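Local structure of MHP1 (Microbacterium liquefaciens, 2JLN) at residues Ile88-Met96 with Ala323-Pro331; Val384-Asp393 with Leu454-Tyr465. The protein takes up 5-aryl-substituted hydantoins, such as 5-indolylmethyl and 5-benzyl hydantoin, across the membrane in a sodium-dependent manner as a nucleobase-cation-symport-1 transporter. All coordinates share one frame; numbering follows the deposited sequence.

Contact 1 of 2, residues Ile88-Met96 with Ala323-Pro331; sequences INFTVAARM and AYTLCSTFP
Thr-91, Ser-328 and Asn-89 give up the most surface where the short helix 90-93 packs against the C-terminal end of helix 314-329, within the APC-superfamily (LeuT-like) fold of this symporter family. This is helix-to-helix packing in which hydroxyls and an amide, rather than a hydrophobic patch, form the seam. Thr-91 and Thr-325 cross at about a right angle and share a hydrogen bond, OG1 to OG1 at 2.6 Å. Both hydroxyls stand beside their own backbone N (chi1 -54° in Thr-91), which brings the two oxygens together across the contact; that of Thr-325 is also bonded to Ser-321 O, one turn back in its helix. Asn-89 holds the N-cap position, but its side chain makes no capping bond and instead lays its amide between two neighbours: OD1 is 3.4 Å from Tyr-324 CB, with amide and ring planes 75° apart, while ND2 comes within 3.3 Å of Ser-328 OG. Val-92 CG2 packs against the same Ser-328 OG at 3.7 Å and also lies over one face of the Arg-95 guanidinium. The extended chain of Arg-95 reaches across, and its NH1 is bonded to Leu-394 O. The other terminal nitrogen, Arg-95 NH2, approaches Ser-328 O with the guanidinium edge, a weak hydrogen bond of 2.9 Å bent to 116°.

Contact 2 of 2, residues Val384-Asp393 with Leu454-Tyr465; sequences VRRRRISLHD and LFSEAESRNEDY
The guanidinium of Arg-388 lies flat on one face of the Phe-455 ring, planes 4° apart, in a cation-pi stack with CZ 3.8 Å from the ring centroid. A bend at chi3 (82°) folds the arginine chain over the ring. At the guanidinium edge NH1 makes a salt bridge with Glu-459 OE2 at 2.7 Å, the oxygen lying somewhat out of the plane, so one cation serves both partners, while Arg-385 O sits at the edge of the phenyl ring. The Tyr-465 ring carries Leu-391 CB over one face, a CH-pi contact. Between these aromatic ends, the side-chain amide of Asn-462 bridges two backbone groups: ND2 donates almost straight to Ile-389 O (2.9 Å), and OD1 takes Leu-391 N on a lone pair in its carbonyl plane. Asp-393 OD1 receives Ser-390 OG (2.5 Å) and Ser-456 OG (3.1 Å), both from the same face of the carboxylate, and Asp-393 OD2 is bonded to Ile-400 N. Arg-385, paired chiefly with Asp-380, adds a weak bond to Leu-454 O. The C-terminal tail thus lies along the connection leaving helix 371-384, with Trp-86 of helix 81-86 touching both Ile-389 and Asn-462.

Overall arrangement
The two contacts come in series along the chain, contact 1 closing before contact 2 opens, yet their centres lie only 17 Å apart on the same side of the chain's centre. Helix 371-384 connects them: its side chains pack on Phe-90, Ala-93 and Met-96 of contact 1, and its end runs into segment 384-393. They also touch directly, Met-96 SD lying 3.9 Å from Ile-389 CB. Contact 1 is the deeper, the side chain of Thr-325 about 12 Å from that of Asn-318, a substrate-binding residue on the same helix, whereas contact 2 lies away from the sodium and substrate sites. Together they illustrate how the ends of long helices, short connecting helices and the C-terminal tail gather at one end of a helical transporter.

Contact 1 of 2, residues Ile88-Met96 with Ala323-Pro331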
# COMPACT_ATOMS: atom_id res chain seq x y z
N ILE A 88 2.42 13.78 -9.61
CA ILE A 88 3.42 13.92 -8.54
C ILE A 88 3.58 12.76 -7.54
O ILE A 88 2.68 11.96 -7.35
CB ILE A 88 3.25 15.25 -7.75
CG1 ILE A 88 1.84 15.40 -7.19
CG2 ILE A 88 3.58 16.47 -8.61
CD1 ILE A 88 1.68 16.62 -6.29
N ASN A 89 4.76 12.71 -6.91
CA ASN A 89 5.14 11.89 -5.72
C ASN A 89 4.24 12.00 -4.54
O ASN A 89 3.58 13.02 -4.36
CB ASN A 89 6.41 12.47 -5.09
CG ASN A 89 7.60 11.66 -5.34
OD1 ASN A 89 7.50 10.56 -5.86
ND2 ASN A 89 8.76 12.19 -4.99
N PHE A 90 4.33 11.01 -3.65
CA PHE A 90 3.87 11.15 -2.27
C PHE A 90 4.75 12.14 -1.47
O PHE A 90 4.27 13.15 -0.92
CB PHE A 90 3.85 9.79 -1.57
CG PHE A 90 3.58 9.86 -0.09
CD1 PHE A 90 4.61 9.71 0.83
CD2 PHE A 90 2.30 10.09 0.38
CE1 PHE A 90 4.37 9.78 2.18
CE2 PHE A 90 2.06 10.16 1.73
CZ PHE A 90 3.10 10.00 2.62
N THR A 91 6.05 11.87 -1.44
CA THR A 91 6.97 12.68 -0.64
C THR A 91 6.91 14.15 -1.02
O THR A 91 6.92 15.03 -0.14
CB THR A 91 8.40 12.18 -0.78
OG1 THR A 91 8.45 10.78 -0.46
CG2 THR A 91 9.30 12.92 0.17
N VAL A 92 6.86 14.43 -2.33
CA VAL A 92 6.70 15.80 -2.84
C VAL A 92 5.36 16.48 -2.49
O VAL A 92 5.33 17.65 -2.10
CB VAL A 92 6.90 15.86 -4.37
CG1 VAL A 92 6.23 17.10 -4.95
CG2 VAL A 92 8.37 15.84 -4.70
N ALA A 93 4.25 15.73 -2.64
CA ALA A 93 2.91 16.25 -2.36
C ALA A 93 2.68 16.64 -0.89
O ALA A 93 1.84 17.49 -0.60
CB ALA A 93 1.84 15.27 -2.83
N ALA A 94 3.42 16.02 0.04
CA ALA A 94 3.25 16.33 1.46
C ALA A 94 3.77 17.73 1.80
O ALA A 94 3.37 18.33 2.80
CB ALA A 94 3.91 15.29 2.32
N ARG A 95 4.62 18.26 0.93
CA ARG A 95 5.20 19.58 1.12
C ARG A 95 4.13 20.61 1.26
O ARG A 95 4.32 21.65 1.86
CB ARG A 95 6.11 19.91 -0.04
CG ARG A 95 7.40 19.15 0.01
CD ARG A 95 8.22 19.32 -1.23
NE ARG A 95 9.32 18.37 -1.23
CZ ARG A 95 10.18 18.23 -2.23
NH1 ARG A 95 10.07 18.99 -3.30
NH2 ARG A 95 11.16 17.35 -2.14
N MET A 96 2.97 20.31 0.71
CA MET A 96 1.87 21.25 0.67
C MET A 96 1.34 21.64 2.07
O MET A 96 1.52 22.77 2.50
CB MET A 96 0.76 20.67 -0.23
CG MET A 96 0.13 21.65 -1.20
SD MET A 96 -0.03 21.05 -2.91
CE MET A 96 -0.44 19.30 -2.73
N ALA A 323 12.28 4.57 -2.03
CA ALA A 323 13.07 5.03 -3.17
C ALA A 323 12.75 6.50 -3.52
O ALA A 323 13.63 7.34 -3.48
CB ALA A 323 12.89 4.11 -4.37
N TYR A 324 11.50 6.83 -3.85
CA TYR A 324 11.18 8.21 -4.19
C TYR A 324 11.40 9.23 -3.07
O TYR A 324 11.59 10.43 -3.36
CB TYR A 324 9.74 8.35 -4.67
CG TYR A 324 9.48 7.84 -6.04
CD1 TYR A 324 8.61 6.79 -6.24
CD2 TYR A 324 10.07 8.42 -7.16
CE1 TYR A 324 8.35 6.30 -7.49
CE2 TYR A 324 9.80 7.95 -8.43
CZ TYR A 324 8.93 6.88 -8.58
OH TYR A 324 8.62 6.35 -9.81
N THR A 325 11.35 8.79 -1.80
CA THR A 325 11.63 9.68 -0.67
C THR A 325 13.11 10.09 -0.64
O THR A 325 13.44 11.24 -0.37
CB THR A 325 11.22 9.07 0.71
OG1 THR A 325 9.81 8.88 0.75
CG2 THR A 325 11.61 10.00 1.85
N LEU A 326 14.00 9.14 -0.92
CA LEU A 326 15.43 9.43 -1.01
C LEU A 326 15.80 10.33 -2.20
O LEU A 326 16.41 11.40 -2.03
CB LEU A 326 16.27 8.14 -1.04
CG LEU A 326 16.34 7.34 0.28
CD1 LEU A 326 17.24 6.10 0.15
CD2 LEU A 326 16.79 8.22 1.45
N CYS A 327 15.43 9.90 -3.40
CA CYS A 327 15.91 10.62 -4.58
C CYS A 327 15.23 12.00 -4.66
O CYS A 327 15.51 12.82 -5.54
CB CYS A 327 15.68 9.80 -5.85
SG CYS A 327 13.98 9.78 -6.44
N SER A 328 14.35 12.26 -3.70
CA SER A 328 13.49 13.40 -3.80
C SER A 328 13.69 14.38 -2.64
O SER A 328 13.29 15.54 -2.73
CB SER A 328 12.05 12.91 -3.89
OG SER A 328 11.17 13.87 -3.41
N THR A 329 14.33 13.92 -1.57
CA THR A 329 14.77 14.77 -0.44
C THR A 329 16.25 15.19 -0.59
O THR A 329 16.62 16.32 -0.24
CB THR A 329 14.66 14.04 0.93
OG1 THR A 329 13.29 13.79 1.27
CG2 THR A 329 15.33 14.87 2.02
N PHE A 330 17.08 14.28 -1.09
CA PHE A 330 18.48 14.58 -1.42
C PHE A 330 18.70 14.51 -2.95
O PHE A 330 19.38 13.58 -3.45
CB PHE A 330 19.42 13.66 -0.66
CG PHE A 330 19.08 13.56 0.77
CD1 PHE A 330 18.52 12.40 1.27
CD2 PHE A 330 19.24 14.65 1.59
CE1 PHE A 330 18.15 12.32 2.60
CE2 PHE A 330 18.88 14.59 2.92
CZ PHE A 330 18.33 13.41 3.44
N PRO A 331 18.13 15.49 -3.67
CA PRO A 331 17.98 15.26 -5.10
C PRO A 331 19.31 15.29 -5.88
O PRO A 331 19.36 14.69 -6.94
CB PRO A 331 17.00 16.37 -5.52
CG PRO A 331 17.18 17.41 -4.48
CD PRO A 331 17.37 16.66 -3.23

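Contact 2 of 2, residues Val384-Asp393 with Leu454-Tyr465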
# COMPACT_ATOMS: atom_id res chain seq x y z
N VAL A 384 -9.38 23.11 1.54
CA VAL A 384 -8.61 24.34 1.69
C VAL A 384 -8.17 25.00 0.35
O VAL A 384 -8.55 26.13 0.07
CB VAL A 384 -7.37 24.09 2.57
CG1 VAL A 384 -6.46 25.29 2.61
CG2 VAL A 384 -7.79 23.70 3.95
N ARG A 385 -7.40 24.31 -0.48
CA ARG A 385 -6.86 24.92 -1.70
C ARG A 385 -7.79 24.83 -2.91
O ARG A 385 -7.62 25.53 -3.89
CB ARG A 385 -5.50 24.32 -2.04
CG ARG A 385 -4.63 24.33 -0.85
CD ARG A 385 -3.20 24.39 -1.18
NE ARG A 385 -2.43 24.15 0.03
CZ ARG A 385 -1.97 25.10 0.83
NH1 ARG A 385 -2.18 26.36 0.54
NH2 ARG A 385 -1.29 24.78 1.92
N ARG A 386 -8.79 23.97 -2.82
CA ARG A 386 -9.74 23.82 -3.91
C ARG A 386 -9.04 23.34 -5.16
O ARG A 386 -9.30 23.83 -6.27
CB ARG A 386 -10.50 25.12 -4.13
CG ARG A 386 -11.42 25.42 -2.97
CD ARG A 386 -12.32 26.61 -3.21
NE ARG A 386 -13.39 26.65 -2.21
CZ ARG A 386 -14.18 27.70 -1.98
NH1 ARG A 386 -14.02 28.83 -2.67
NH2 ARG A 386 -15.13 27.64 -1.04
N ARG A 387 -8.16 22.36 -4.98
CA ARG A 387 -7.48 21.72 -6.10
C ARG A 387 -6.56 22.70 -6.80
O ARG A 387 -6.11 22.43 -7.88
CB ARG A 387 -8.48 21.17 -7.11
CG ARG A 387 -9.17 19.90 -6.69
CD ARG A 387 -10.48 19.76 -7.45
NE ARG A 387 -10.96 18.37 -7.51
CZ ARG A 387 -11.98 17.94 -8.26
NH1 ARG A 387 -12.66 18.80 -9.03
NH2 ARG A 387 -12.31 16.65 -8.24
N ARG A 388 -6.27 23.83 -6.20
CA ARG A 388 -5.49 24.84 -6.89
C ARG A 388 -4.04 24.89 -6.34
O ARG A 388 -3.76 25.53 -5.33
CB ARG A 388 -6.20 26.20 -6.81
CG ARG A 388 -5.62 27.29 -7.69
CD ARG A 388 -6.68 28.27 -8.14
NE ARG A 388 -6.98 29.30 -7.14
CZ ARG A 388 -6.31 30.46 -7.03
NH1 ARG A 388 -5.28 30.73 -7.83
NH2 ARG A 388 -6.66 31.35 -6.09
N ILE A 389 -3.13 24.21 -7.02
CA ILE A 389 -1.79 24.05 -6.47
C ILE A 389 -0.69 24.62 -7.38
O ILE A 389 -0.92 24.86 -8.57
CB ILE A 389 -1.51 22.59 -6.22
CG1 ILE A 389 -1.11 21.90 -7.51
CG2 ILE A 389 -2.75 21.94 -5.70
CD1 ILE A 389 -0.46 20.60 -7.24
N SER A 390 0.50 24.84 -6.82
CA SER A 390 1.59 25.42 -7.60
C SER A 390 2.80 24.50 -7.73
O SER A 390 3.69 24.54 -6.90
CB SER A 390 2.02 26.77 -7.00
OG SER A 390 3.14 27.30 -7.69
N LEU A 391 2.86 23.68 -8.78
CA LEU A 391 4.06 22.88 -8.98
C LEU A 391 5.36 23.69 -8.83
O LEU A 391 6.33 23.21 -8.24
CB LEU A 391 4.06 22.19 -10.33
CG LEU A 391 2.88 21.33 -10.74
CD1 LEU A 391 3.38 20.28 -11.68
CD2 LEU A 391 2.28 20.68 -9.57
N HIS A 392 5.40 24.90 -9.36
CA HIS A 392 6.61 25.71 -9.29
C HIS A 392 7.18 25.71 -7.88
O HIS A 392 8.39 25.53 -7.68
CB HIS A 392 6.30 27.15 -9.74
CG HIS A 392 7.46 28.10 -9.63
ND1 HIS A 392 8.51 28.09 -10.53
CD2 HIS A 392 7.72 29.10 -8.76
CE1 HIS A 392 9.37 29.04 -10.20
NE2 HIS A 392 8.92 29.66 -9.12
N ASP A 393 6.31 25.90 -6.90
CA ASP A 393 6.76 26.11 -5.53
C ASP A 393 7.08 24.82 -4.78
O ASP A 393 7.80 24.87 -3.79
CB ASP A 393 5.76 26.95 -4.74
CG ASP A 393 5.53 28.34 -5.35
OD1 ASP A 393 5.13 28.40 -6.54
OD2 ASP A 393 5.74 29.36 -4.64
N LEU A 454 -1.88 31.32 0.31
CA LEU A 454 -2.32 29.97 -0.04
C LEU A 454 -2.21 29.69 -1.53
O LEU A 454 -2.33 28.53 -1.95
CB LEU A 454 -3.77 29.73 0.36
CG LEU A 454 -4.18 29.75 1.83
CD1 LEU A 454 -5.65 29.36 1.96
CD2 LEU A 454 -3.27 28.85 2.67
N PHE A 455 -2.03 30.73 -2.35
CA PHE A 455 -1.91 30.52 -3.80
C PHE A 455 -0.73 31.29 -4.35
O PHE A 455 -0.15 32.09 -3.63
CB PHE A 455 -3.21 30.86 -4.53
CG PHE A 455 -4.42 30.15 -3.97
CD1 PHE A 455 -5.18 30.74 -2.98
CD2 PHE A 455 -4.76 28.88 -4.41
CE1 PHE A 455 -6.27 30.09 -2.44
CE2 PHE A 455 -5.86 28.22 -3.87
CZ PHE A 455 -6.62 28.83 -2.89
N SER A 456 -0.33 31.01 -5.58
CA SER A 456 0.84 31.71 -6.12
C SER A 456 0.75 32.01 -7.62
O SER A 456 0.07 31.31 -8.38
CB SER A 456 2.14 30.98 -5.77
OG SER A 456 2.71 30.30 -6.87
N GLU A 457 1.43 33.08 -8.03
CA GLU A 457 1.42 33.46 -9.43
C GLU A 457 2.09 32.41 -10.31
O GLU A 457 1.68 32.19 -11.46
CB GLU A 457 2.10 34.81 -9.61
CG GLU A 457 1.48 35.92 -8.79
CD GLU A 457 1.72 37.30 -9.39
OE1 GLU A 457 2.90 37.67 -9.63
OE2 GLU A 457 0.72 38.02 -9.60
N ALA A 458 3.12 31.75 -9.78
CA ALA A 458 3.92 30.84 -10.59
C ALA A 458 3.10 29.63 -10.98
O ALA A 458 3.54 28.77 -11.75
CB ALA A 458 5.19 30.44 -9.85
N GLU A 459 1.88 29.56 -10.45
CA GLU A 459 1.03 28.43 -10.73
C GLU A 459 0.56 28.41 -12.18
O GLU A 459 -0.15 27.49 -12.60
CB GLU A 459 -0.18 28.46 -9.83
CG GLU A 459 -1.26 29.35 -10.30
CD GLU A 459 -2.60 28.81 -9.88
OE1 GLU A 459 -2.95 27.69 -10.37
OE2 GLU A 459 -3.27 29.48 -9.06
N SER A 460 0.96 29.41 -12.94
CA SER A 460 0.61 29.44 -14.34
C SER A 460 1.61 28.62 -15.15
O SER A 460 1.32 28.26 -16.29
CB SER A 460 0.53 30.88 -14.84
OG SER A 460 1.65 31.61 -14.37
N ARG A 461 2.75 28.28 -14.57
CA ARG A 461 3.69 27.38 -15.25
C ARG A 461 3.35 25.86 -15.11
O ARG A 461 4.11 25.00 -15.60
CB ARG A 461 5.15 27.65 -14.83
CG ARG A 461 5.51 29.14 -14.71
CD ARG A 461 7.03 29.40 -14.77
NE ARG A 461 7.85 28.34 -14.17
CZ ARG A 461 8.50 27.40 -14.87
NH1 ARG A 461 8.44 27.38 -16.22
NH2 ARG A 461 9.22 26.47 -14.23
N ASN A 462 2.23 25.53 -14.46
CA ASN A 462 1.90 24.13 -14.16
C ASN A 462 1.93 23.23 -15.40
O ASN A 462 2.41 22.10 -15.37
CB ASN A 462 0.53 24.00 -13.48
CG ASN A 462 0.58 24.20 -11.98
OD1 ASN A 462 1.65 24.15 -11.36
ND2 ASN A 462 -0.58 24.41 -11.38
N GLU A 463 1.38 23.74 -16.50
CA GLU A 463 1.20 22.92 -17.67
C GLU A 463 2.52 22.78 -18.41
O GLU A 463 2.71 21.86 -19.21
CB GLU A 463 0.10 23.52 -18.55
CG GLU A 463 -1.28 23.42 -17.92
CD GLU A 463 -1.85 22.01 -18.01
OE1 GLU A 463 -1.40 21.23 -18.87
OE2 GLU A 463 -2.76 21.68 -17.21
N ASP A 464 3.44 23.69 -18.11
CA ASP A 464 4.81 23.58 -18.60
C ASP A 464 5.46 22.28 -18.14
O ASP A 464 6.18 21.65 -18.91
CB ASP A 464 5.66 24.74 -18.09
CG ASP A 464 5.46 26.03 -18.87
OD1 ASP A 464 4.67 26.06 -19.84
OD2 ASP A 464 6.11 27.03 -18.47
N TYR A 465 5.22 21.89 -16.89
CA TYR A 465 5.77 20.63 -16.34
C TYR A 465 5.25 19.35 -16.99
O TYR A 465 5.94 18.32 -17.00
CB TYR A 465 5.51 20.55 -14.84
CG TYR A 465 6.34 21.50 -14.05
CD1 TYR A 465 5.94 22.80 -13.86
CD2 TYR A 465 7.55 21.09 -13.49
CE1 TYR A 465 6.72 23.67 -13.14
CE2 TYR A 465 8.33 21.95 -12.77
CZ TYR A 465 7.92 23.25 -12.58
OH TYR A 465 8.68 24.14 -11.86